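Local coordinates for SH2 domain-containing protein 3C (Homo sapiens, PDB 3T6G) that acts as an adapter in cell adhesion and migration, its Cdc25-homology domain keeping a closed form that cannot catalyse nucleotide exchange but is needed to bind BCAR1, at residues S14-A19 and S278-M283; V57-C62 and E272-F277; M142-S147 and T204-V209. The protein carries 2 engineered substitutions. One frame throughout, in Å; residues are numbered along the deposited sequence.

Three loop closures, set one within another and none crossing, join distant parts of this all-helical Cdc25-homology (Ras-GEF) domain. Starting from the N terminus, residues 14-19 open the widest, contact 1, which closes when the chain comes back to start helix 279-287. Helix 50-64 opens contact 2, closed by the end of helix 271-276, just before that return. Innermost is contact 3, where the start of helix 145-155 and the residues before it meet the loop ahead of helix 210-215. Contacts 1 and 2 touch through the consecutive helices 271-276 and 279-287. Contacts 2 and 3 meet at the Asp61 carboxylate, while contacts 1 and 3 lie on opposite sides of the chain's centre and do not touch.

Contact 1: S14-A19 and S278-M283; sequences SSFNPA and STEFQM
The loop of residues 14-19 runs past the first turn of helix 279-287, and the two backbones come nearest where Pro18 CA sits 4.7 Å from Glu280 CA. The contact joins an N-terminal loop to a late helix of the all-helical Cdc25-homology domain, and a serine side chain ties down the backbone on each side: Ser278 is the N-cap of the helix, its OG accepting from Phe281 N, and Ser14 OG accepts from Phe16 N in an ST turn. Ser14 OG and Ser15 N also bond to the carboxylate of Asp98 on helix 93-115.

Phe16 does much of the packing. With CG beside its own backbone N (chi1 -61°), the ring is laid against Thr279, whose CB stands over one face, 4.0 Å from the Phe16 ring centroid and 13° off the ring normal, a CH-pi contact. The methyl CG2 of Thr279 shares that face, reaching Phe16 CE2 at 3.9 Å, while the hydroxyl is bonded to Arg102 NH1. Glu280 CG approaches the same ring obliquely.

Beyond CG the Glu280 chain is extended, which carries its carboxylate alongside the backbone of residues 16-18. There Glu280 OE2 comes within 3.1 Å of Asn17 O; both are acceptors, so this is proximity and not a bond, and Asn17 O is hydrogen-bonded to Thr20 OG1. Further along, Met283 bends at its last torsion (chi3 72°) and crosses the proline ring, its methyl CE ending 3.8 Å from Pro18 CG.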
loop_
_atom_site.group_PDB
_atom_site.type_symbol
_atom_site.label_atom_id
_atom_site.label_comp_id
_atom_site.label_asym_id
_atom_site.label_seq_id
_atom_site.Cartn_x
_atom_site.Cartn_y
_atom_site.Cartn_z
ATOM N N SER A 14 15.756 -3.223 4.106
ATOM C CA SER A 14 15.064 -2.449 3.075
ATOM C C SER A 14 15.810 -2.509 1.756
ATOM O O SER A 14 17.032 -2.453 1.723
ATOM C CB SER A 14 14.879 -0.982 3.487
ATOM O OG SER A 14 14.313 -0.216 2.428
ATOM N N SER A 15 15.069 -2.608 0.661
ATOM C CA SER A 15 15.701 -2.657 -0.639
ATOM C C SER A 15 16.147 -1.253 -1.146
ATOM O O SER A 15 16.768 -1.130 -2.211
ATOM C CB SER A 15 14.773 -3.340 -1.631
ATOM O OG SER A 15 14.515 -2.466 -2.714
ATOM N N PHE A 16 15.842 -0.205 -0.377
ATOM C CA PHE A 16 16.350 1.136 -0.670
ATOM C C PHE A 16 17.601 1.369 0.155
ATOM O O PHE A 16 17.589 1.131 1.357
ATOM C CB PHE A 16 15.327 2.216 -0.284
ATOM C CG PHE A 16 14.022 2.123 -1.021
ATOM C CD1 PHE A 16 13.991 1.867 -2.385
ATOM C CD2 PHE A 16 12.819 2.291 -0.344
ATOM C CE1 PHE A 16 12.774 1.785 -3.067
ATOM C CE2 PHE A 16 11.592 2.207 -1.021
ATOM C CZ PHE A 16 11.570 1.945 -2.381
ATOM N N ASN A 17 18.676 1.852 -0.463
ATOM C CA ASN A 17 19.857 2.208 0.317
ATOM C C ASN A 17 20.435 3.554 -0.069
ATOM O O ASN A 17 21.459 3.632 -0.763
ATOM C CB ASN A 17 20.935 1.125 0.250
ATOM C CG ASN A 17 22.005 1.318 1.312
ATOM O OD1 ASN A 17 22.003 2.325 2.026
ATOM N ND2 ASN A 17 22.928 0.363 1.415
ATOM N N PRO A 18 19.770 4.624 0.384
ATOM C CA PRO A 18 20.125 6.019 0.125
ATOM C C PRO A 18 21.610 6.258 0.277
ATOM O O PRO A 18 22.238 6.828 -0.609
ATOM C CB PRO A 18 19.362 6.780 1.220
ATOM C CG PRO A 18 18.723 5.722 2.111
ATOM C CD PRO A 18 18.578 4.524 1.239
ATOM N N ALA A 19 22.165 5.814 1.395
ATOM C CA ALA A 19 23.573 6.040 1.705
ATOM C C ALA A 19 24.570 5.582 0.624
ATOM O O ALA A 19 25.716 6.035 0.620
ATOM C CB ALA A 19 23.920 5.407 3.053
ATOM N N SER A 278 12.801 8.483 -8.170
ATOM C CA SER A 278 13.355 7.355 -7.453
ATOM C C SER A 278 13.444 7.705 -5.963
ATOM O O SER A 278 13.900 8.813 -5.608
ATOM C CB SER A 278 14.726 6.964 -8.023
ATOM O OG SER A 278 15.763 7.236 -7.095
ATOM N N THR A 279 13.006 6.762 -5.110
ATOM C CA THR A 279 12.893 6.979 -3.655
ATOM C C THR A 279 14.246 7.236 -2.989
ATOM O O THR A 279 14.371 8.115 -2.123
ATOM C CB THR A 279 12.230 5.796 -2.940
ATOM O OG1 THR A 279 10.912 5.595 -3.459
ATOM C CG2 THR A 279 12.152 6.076 -1.448
ATOM N N GLU A 280 15.249 6.462 -3.389
ATOM C CA GLU A 280 16.619 6.723 -2.973
ATOM C C GLU A 280 17.054 8.145 -3.322
ATOM O O GLU A 280 17.648 8.844 -2.499
ATOM C CB GLU A 280 17.576 5.716 -3.621
ATOM C CG GLU A 280 17.094 4.267 -3.563
ATOM C CD GLU A 280 18.245 3.260 -3.500
ATOM O OE1 GLU A 280 18.056 2.086 -3.889
ATOM O OE2 GLU A 280 19.342 3.633 -3.043
ATOM N N PHE A 281 16.771 8.580 -4.545
ATOM C CA PHE A 281 17.100 9.952 -4.924
ATOM C C PHE A 281 16.366 10.922 -3.984
ATOM O O PHE A 281 16.958 11.871 -3.443
ATOM C CB PHE A 281 16.739 10.232 -6.390
ATOM C CG PHE A 281 16.695 11.702 -6.729
ATOM C CD1 PHE A 281 17.862 12.397 -7.032
ATOM C CD2 PHE A 281 15.488 12.391 -6.741
ATOM C CE1 PHE A 281 17.826 13.765 -7.346
ATOM C CE2 PHE A 281 15.437 13.760 -7.056
ATOM C CZ PHE A 281 16.604 14.452 -7.351
ATOM N N GLN A 282 15.081 10.663 -3.767
ATOM C CA GLN A 282 14.297 11.524 -2.889
ATOM C C GLN A 282 14.805 11.563 -1.454
ATOM O O GLN A 282 15.017 12.638 -0.900
ATOM C CB GLN A 282 12.826 11.172 -2.982
ATOM C CG GLN A 282 12.331 11.390 -4.409
ATOM C CD GLN A 282 10.908 10.971 -4.619
ATOM O OE1 GLN A 282 10.271 10.459 -3.713
ATOM N NE2 GLN A 282 10.403 11.164 -5.832
ATOM N N MET A 283 15.038 10.399 -0.860
ATOM C CA MET A 283 15.538 10.375 0.502
ATOM C C MET A 283 16.788 11.239 0.643
ATOM O O MET A 283 16.872 12.071 1.535
ATOM C CB MET A 283 15.776 8.936 0.970
ATOM C CG MET A 283 14.494 8.127 0.983
ATOM S SD MET A 283 14.752 6.388 1.316
ATOM C CE MET A 283 15.163 6.460 3.078
#

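Contact 2: V57-C62 and E272-F277; sequences VTKVDC and ELLEVF
The Phe277 ring lies with one face against Val57: CG2 is above the centre, 4.3 Å from the centroid and 7° off the normal, a CH-pi contact. The other methyl, CG1, covers the same face nearer its rim, 3.3 Å from Phe277 CD1. Around this aromatic group Leu53, Leu45 and Met106 of three helices add their side chains, so the end of helix 271-276 is packed into the hydrophobic interior of the Ras-GEF domain.

One turn further along helix 50-64, Val60 points toward the other segment and divides its methyls. Val60 CG2 meets Leu274 CD2 at 3.5 Å, the two branched side chains passing one another head to tail. CG1 is anti to the Val60 backbone N (chi1 177°), which brings it 3.4 Å from Phe277 O, the carbonyl at the point where the chain leaves the helix. Lys59 adds a looser apolar touch from CE to Leu274 CD1.

No hydrogen bond crosses between the two segments; a polar link comes from helix 93-115. Its Arg102 donates from NH1 to Phe277 O and pairs through NE with Asp61 OD1, so one guanidinium group joins both segments and probably offsets the charge of the buried carboxylate.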
loop_
_atom_site.group_PDB
_atom_site.type_symbol
_atom_site.label_atom_id
_atom_site.label_comp_id
_atom_site.label_asym_id
_atom_site.label_seq_id
_atom_site.Cartn_x
_atom_site.Cartn_y
_atom_site.Cartn_z
ATOM N N VAL A 57 6.745 7.993 -13.540
ATOM C CA VAL A 57 6.602 7.483 -12.177
ATOM C C VAL A 57 6.024 6.102 -12.171
ATOM O O VAL A 57 6.328 5.328 -11.284
ATOM C CB VAL A 57 5.592 8.241 -11.307
ATOM C CG1 VAL A 57 6.250 8.721 -10.024
ATOM C CG2 VAL A 57 4.915 9.311 -12.082
ATOM N N THR A 58 5.100 5.854 -13.096
ATOM C CA THR A 58 4.447 4.581 -13.195
ATOM C C THR A 58 5.504 3.523 -13.444
ATOM O O THR A 58 5.446 2.447 -12.850
ATOM C CB THR A 58 3.463 4.558 -14.342
ATOM O OG1 THR A 58 2.374 5.423 -14.034
ATOM C CG2 THR A 58 2.928 3.148 -14.534
ATOM N N LYS A 59 6.468 3.836 -14.318
ATOM C CA LYS A 59 7.520 2.880 -14.654
ATOM C C LYS A 59 8.276 2.496 -13.392
ATOM O O LYS A 59 8.459 1.321 -13.079
ATOM C CB LYS A 59 8.496 3.483 -15.654
ATOM C CG LYS A 59 9.143 2.465 -16.584
ATOM C CD LYS A 59 10.404 1.826 -16.026
ATOM C CE LYS A 59 11.589 1.933 -17.028
ATOM N NZ LYS A 59 11.384 1.241 -18.343
ATOM N N VAL A 60 8.719 3.510 -12.669
ATOM C CA VAL A 60 9.514 3.285 -11.483
ATOM C C VAL A 60 8.671 2.593 -10.411
ATOM O O VAL A 60 9.152 1.727 -9.699
ATOM C CB VAL A 60 10.048 4.619 -10.982
ATOM C CG1 VAL A 60 10.811 4.439 -9.702
ATOM C CG2 VAL A 60 10.956 5.247 -12.070
ATOM N N ASP A 61 7.404 2.989 -10.320
ATOM C CA ASP A 61 6.496 2.486 -9.318
ATOM C C ASP A 61 6.402 0.983 -9.496
ATOM O O ASP A 61 6.486 0.204 -8.541
ATOM C CB ASP A 61 5.088 3.093 -9.517
ATOM C CG ASP A 61 4.919 4.452 -8.841
ATOM O OD1 ASP A 61 5.793 4.827 -8.016
ATOM O OD2 ASP A 61 3.891 5.135 -9.135
ATOM N N CYS A 62 6.189 0.601 -10.746
ATOM C CA CYS A 62 6.034 -0.775 -11.125
ATOM C C CYS A 62 7.311 -1.608 -10.974
ATOM O O CYS A 62 7.251 -2.815 -10.732
ATOM C CB CYS A 62 5.526 -0.828 -12.544
ATOM S SG CYS A 62 3.819 -0.330 -12.652
ATOM N N GLU A 272 17.104 11.408 -16.333
ATOM C CA GLU A 272 17.101 12.342 -15.200
ATOM C C GLU A 272 15.753 12.358 -14.514
ATOM O O GLU A 272 15.645 12.499 -13.296
ATOM C CB GLU A 272 17.452 13.753 -15.652
ATOM C CG GLU A 272 18.716 13.852 -16.488
ATOM C CD GLU A 272 19.202 15.286 -16.611
ATOM O OE1 GLU A 272 18.546 16.078 -17.323
ATOM O OE2 GLU A 272 20.229 15.620 -15.978
ATOM N N LEU A 273 14.719 12.208 -15.321
ATOM C CA LEU A 273 13.368 12.199 -14.825
ATOM C C LEU A 273 13.162 10.957 -13.987
ATOM O O LEU A 273 12.577 11.040 -12.903
ATOM C CB LEU A 273 12.390 12.229 -15.991
ATOM C CG LEU A 273 11.453 13.422 -16.098
ATOM C CD1 LEU A 273 10.359 13.073 -17.087
ATOM C CD2 LEU A 273 10.840 13.733 -14.743
ATOM N N LEU A 274 13.650 9.808 -14.468
ATOM C CA LEU A 274 13.574 8.573 -13.669
ATOM C C LEU A 274 14.303 8.802 -12.361
ATOM O O LEU A 274 13.770 8.487 -11.293
ATOM C CB LEU A 274 14.141 7.345 -14.392
ATOM C CG LEU A 274 13.327 6.853 -15.591
ATOM C CD1 LEU A 274 13.891 5.596 -16.211
ATOM C CD2 LEU A 274 11.921 6.609 -15.181
ATOM N N GLU A 275 15.496 9.394 -12.411
ATOM C CA GLU A 275 16.172 9.651 -11.136
ATOM C C GLU A 275 15.263 10.389 -10.139
ATOM O O GLU A 275 15.180 9.999 -8.955
ATOM C CB GLU A 275 17.455 10.423 -11.336
ATOM C CG GLU A 275 18.293 10.526 -10.088
ATOM C CD GLU A 275 19.769 10.696 -10.419
ATOM O OE1 GLU A 275 20.145 10.454 -11.591
ATOM O OE2 GLU A 275 20.553 11.075 -9.515
ATOM N N VAL A 276 14.569 11.430 -10.634
ATOM C CA VAL A 276 13.766 12.337 -9.798
ATOM C C VAL A 276 12.667 11.576 -9.066
ATOM O O VAL A 276 12.340 11.864 -7.920
ATOM C CB VAL A 276 13.149 13.484 -10.659
ATOM C CG1 VAL A 276 12.151 14.259 -9.869
ATOM C CG2 VAL A 276 14.256 14.429 -11.200
ATOM N N PHE A 277 12.132 10.566 -9.742
ATOM C CA PHE A 277 11.037 9.762 -9.234
ATOM C C PHE A 277 11.528 8.486 -8.549
ATOM O O PHE A 277 10.766 7.520 -8.380
ATOM C CB PHE A 277 10.102 9.406 -10.385
ATOM C CG PHE A 277 9.227 10.533 -10.799
ATOM C CD1 PHE A 277 8.450 11.205 -9.851
ATOM C CD2 PHE A 277 9.192 10.956 -12.122
ATOM C CE1 PHE A 277 7.641 12.269 -10.226
ATOM C CE2 PHE A 277 8.383 12.020 -12.504
ATOM C CZ PHE A 277 7.614 12.678 -11.558
#

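Contact 3: M142-S147 and T204-V209; sequences MGNMFS and TTFPHV
Asn144 and Phe206 form a single beta bridge, their CA atoms 4.7 Å apart, and Gly143 lies next to Thr204. Gly143 O takes two N-H groups: Phe206 N at 3.2 Å, in the carbonyl plane, and Thr205 N in a weaker, more bent bond. Returning across the bridge, Met145 N donates to Phe206 O at 2.8 Å, almost in line with the carbonyl. The bridge thus satisfies backbone groups just where the chain turns into helix 145-155.

Asn144 is the N-cap of that helix. Its CG is anti to the backbone N (chi1 174°), which sets OD1 before the first turn to accept weakly from Phe146 N and Ser147 N. The same Asn144 oxygen lies 3.4 Å from Phe206 CB, with the amide plane only 8° from the Phe206 ring. On its other branch ND2 donates to Asp61 OD2 and Thr58 OG1 of helix 50-64. Both ends of the Asn144 amide are therefore used, which should set its rotation.

Phe146 and Phe206 run alongside one another with the same heading, their planes nearly parallel but slid so far apart that the rings barely overlap. What sits over the Phe206 centre is Phe146 CB, 3.4 Å from the centroid.

Farther on, a water is 2.7 Å from His208 ND1, in the plane of the ring, and donates weakly to Met145 O; the imidazole NE2 is bonded to Asn193 OD1. Thr204 OG1 has Pro200 O as its partner. Ser147 OG bonds to the same Asp61 oxygen as Asn144 ND2, and these two groups probably help stabilise the negative charge of the buried Asp61 carboxylate.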
loop_
_atom_site.group_PDB
_atom_site.type_symbol
_atom_site.label_atom_id
_atom_site.label_comp_id
_atom_site.label_asym_id
_atom_site.label_seq_id
_atom_site.Cartn_x
_atom_site.Cartn_y
_atom_site.Cartn_z
ATOM N N MET A 142 -2.702 6.267 -16.999
ATOM C CA MET A 142 -1.803 5.237 -16.491
ATOM C C MET A 142 -2.452 4.119 -15.667
ATOM O O MET A 142 -1.829 3.081 -15.455
ATOM C CB MET A 142 -0.705 5.885 -15.645
ATOM C CG MET A 142 0.221 6.794 -16.426
ATOM S SD MET A 142 0.348 6.255 -18.133
ATOM C CE MET A 142 1.604 5.006 -17.943
ATOM N N GLY A 143 -3.675 4.334 -15.178
ATOM C CA GLY A 143 -4.304 3.395 -14.250
ATOM C C GLY A 143 -3.351 2.969 -13.137
ATOM O O GLY A 143 -3.218 1.790 -12.840
ATOM N N ASN A 144 -2.656 3.943 -12.556
ATOM C CA ASN A 144 -1.697 3.714 -11.489
ATOM C C ASN A 144 -2.237 4.295 -10.180
ATOM O O ASN A 144 -1.999 5.469 -9.888
ATOM C CB ASN A 144 -0.330 4.347 -11.857
ATOM C CG ASN A 144 0.657 4.269 -10.724
ATOM O OD1 ASN A 144 0.374 3.628 -9.706
ATOM N ND2 ASN A 144 1.813 4.925 -10.868
ATOM N N MET A 145 -2.977 3.486 -9.406
ATOM C CA MET A 145 -3.617 3.956 -8.168
ATOM C C MET A 145 -2.598 4.321 -7.102
ATOM O O MET A 145 -2.877 5.106 -6.204
ATOM C CB MET A 145 -4.563 2.910 -7.574
ATOM C CG MET A 145 -5.724 2.462 -8.436
ATOM S SD MET A 145 -6.702 3.827 -9.119
ATOM C CE MET A 145 -5.592 4.444 -10.383
ATOM N N PHE A 146 -1.419 3.729 -7.180
ATOM C CA PHE A 146 -0.405 3.964 -6.156
ATOM C C PHE A 146 0.020 5.439 -6.146
ATOM O O PHE A 146 -0.248 6.160 -5.186
ATOM C CB PHE A 146 0.787 3.013 -6.355
ATOM C CG PHE A 146 1.965 3.287 -5.431
ATOM C CD1 PHE A 146 2.003 2.780 -4.160
ATOM C CD2 PHE A 146 3.031 4.037 -5.854
ATOM C CE1 PHE A 146 3.070 3.023 -3.334
ATOM C CE2 PHE A 146 4.100 4.278 -5.027
ATOM C CZ PHE A 146 4.121 3.781 -3.770
ATOM N N SER A 147 0.659 5.896 -7.221
ATOM C CA SER A 147 1.092 7.300 -7.305
ATOM C C SER A 147 -0.045 8.321 -7.444
ATOM O O SER A 147 0.071 9.451 -6.978
ATOM C CB SER A 147 2.167 7.497 -8.379
ATOM O OG SER A 147 3.446 7.200 -7.811
ATOM N N THR A 204 -5.995 -1.258 -15.500
ATOM C CA THR A 204 -5.181 -1.168 -14.294
ATOM C C THR A 204 -3.780 -1.730 -14.458
ATOM O O THR A 204 -3.549 -2.726 -15.153
ATOM C CB THR A 204 -5.863 -1.853 -13.106
ATOM O OG1 THR A 204 -7.207 -1.370 -12.997
ATOM C CG2 THR A 204 -5.126 -1.549 -11.827
ATOM N N THR A 205 -2.870 -1.120 -13.719
ATOM C CA THR A 205 -1.460 -1.222 -13.957
ATOM C C THR A 205 -0.824 -1.275 -12.598
ATOM O O THR A 205 0.256 -1.824 -12.413
ATOM C CB THR A 205 -1.026 0.078 -14.694
ATOM O OG1 THR A 205 -0.498 -0.222 -16.001
ATOM C CG2 THR A 205 -0.048 0.884 -13.872
ATOM N N PHE A 206 -1.510 -0.691 -11.629
ATOM C CA PHE A 206 -1.065 -0.724 -10.251
ATOM C C PHE A 206 -2.257 -0.429 -9.351
ATOM O O PHE A 206 -2.617 0.723 -9.156
ATOM C CB PHE A 206 0.022 0.305 -10.044
ATOM C CG PHE A 206 0.771 0.134 -8.770
ATOM C CD1 PHE A 206 2.074 0.565 -8.665
ATOM C CD2 PHE A 206 0.183 -0.484 -7.689
ATOM C CE1 PHE A 206 2.776 0.402 -7.506
ATOM C CE2 PHE A 206 0.878 -0.640 -6.516
ATOM C CZ PHE A 206 2.170 -0.189 -6.420
ATOM N N PRO A 207 -2.857 -1.481 -8.777
ATOM C CA PRO A 207 -4.144 -1.420 -8.084
ATOM C C PRO A 207 -4.003 -0.666 -6.778
ATOM O O PRO A 207 -2.877 -0.349 -6.347
ATOM C CB PRO A 207 -4.417 -2.879 -7.771
ATOM C CG PRO A 207 -3.035 -3.404 -7.460
ATOM C CD PRO A 207 -2.138 -2.732 -8.471
ATOM N N HIS A 208 -5.134 -0.385 -6.142
ATOM C CA HIS A 208 -5.115 0.325 -4.871
ATOM C C HIS A 208 -4.756 -0.674 -3.746
ATOM O O HIS A 208 -5.548 -1.554 -3.409
ATOM C CB HIS A 208 -6.478 1.017 -4.651
ATOM C CG HIS A 208 -6.501 1.961 -3.491
ATOM N ND1 HIS A 208 -5.456 2.806 -3.200
ATOM C CD2 HIS A 208 -7.443 2.184 -2.539
ATOM C CE1 HIS A 208 -5.749 3.515 -2.119
ATOM N NE2 HIS A 208 -6.949 3.155 -1.701
ATOM N N VAL A 209 -3.561 -0.545 -3.178
ATOM C CA VAL A 209 -3.086 -1.486 -2.164
ATOM C C VAL A 209 -2.655 -0.768 -0.888
ATOM O O VAL A 209 -2.163 -1.407 0.041
ATOM C CB VAL A 209 -1.856 -2.353 -2.659
ATOM C CG1 VAL A 209 -2.146 -3.061 -3.965
ATOM C CG2 VAL A 209 -0.601 -1.504 -2.813
HETATM O O HOH W 1 -2.988 3.539 -4.079
#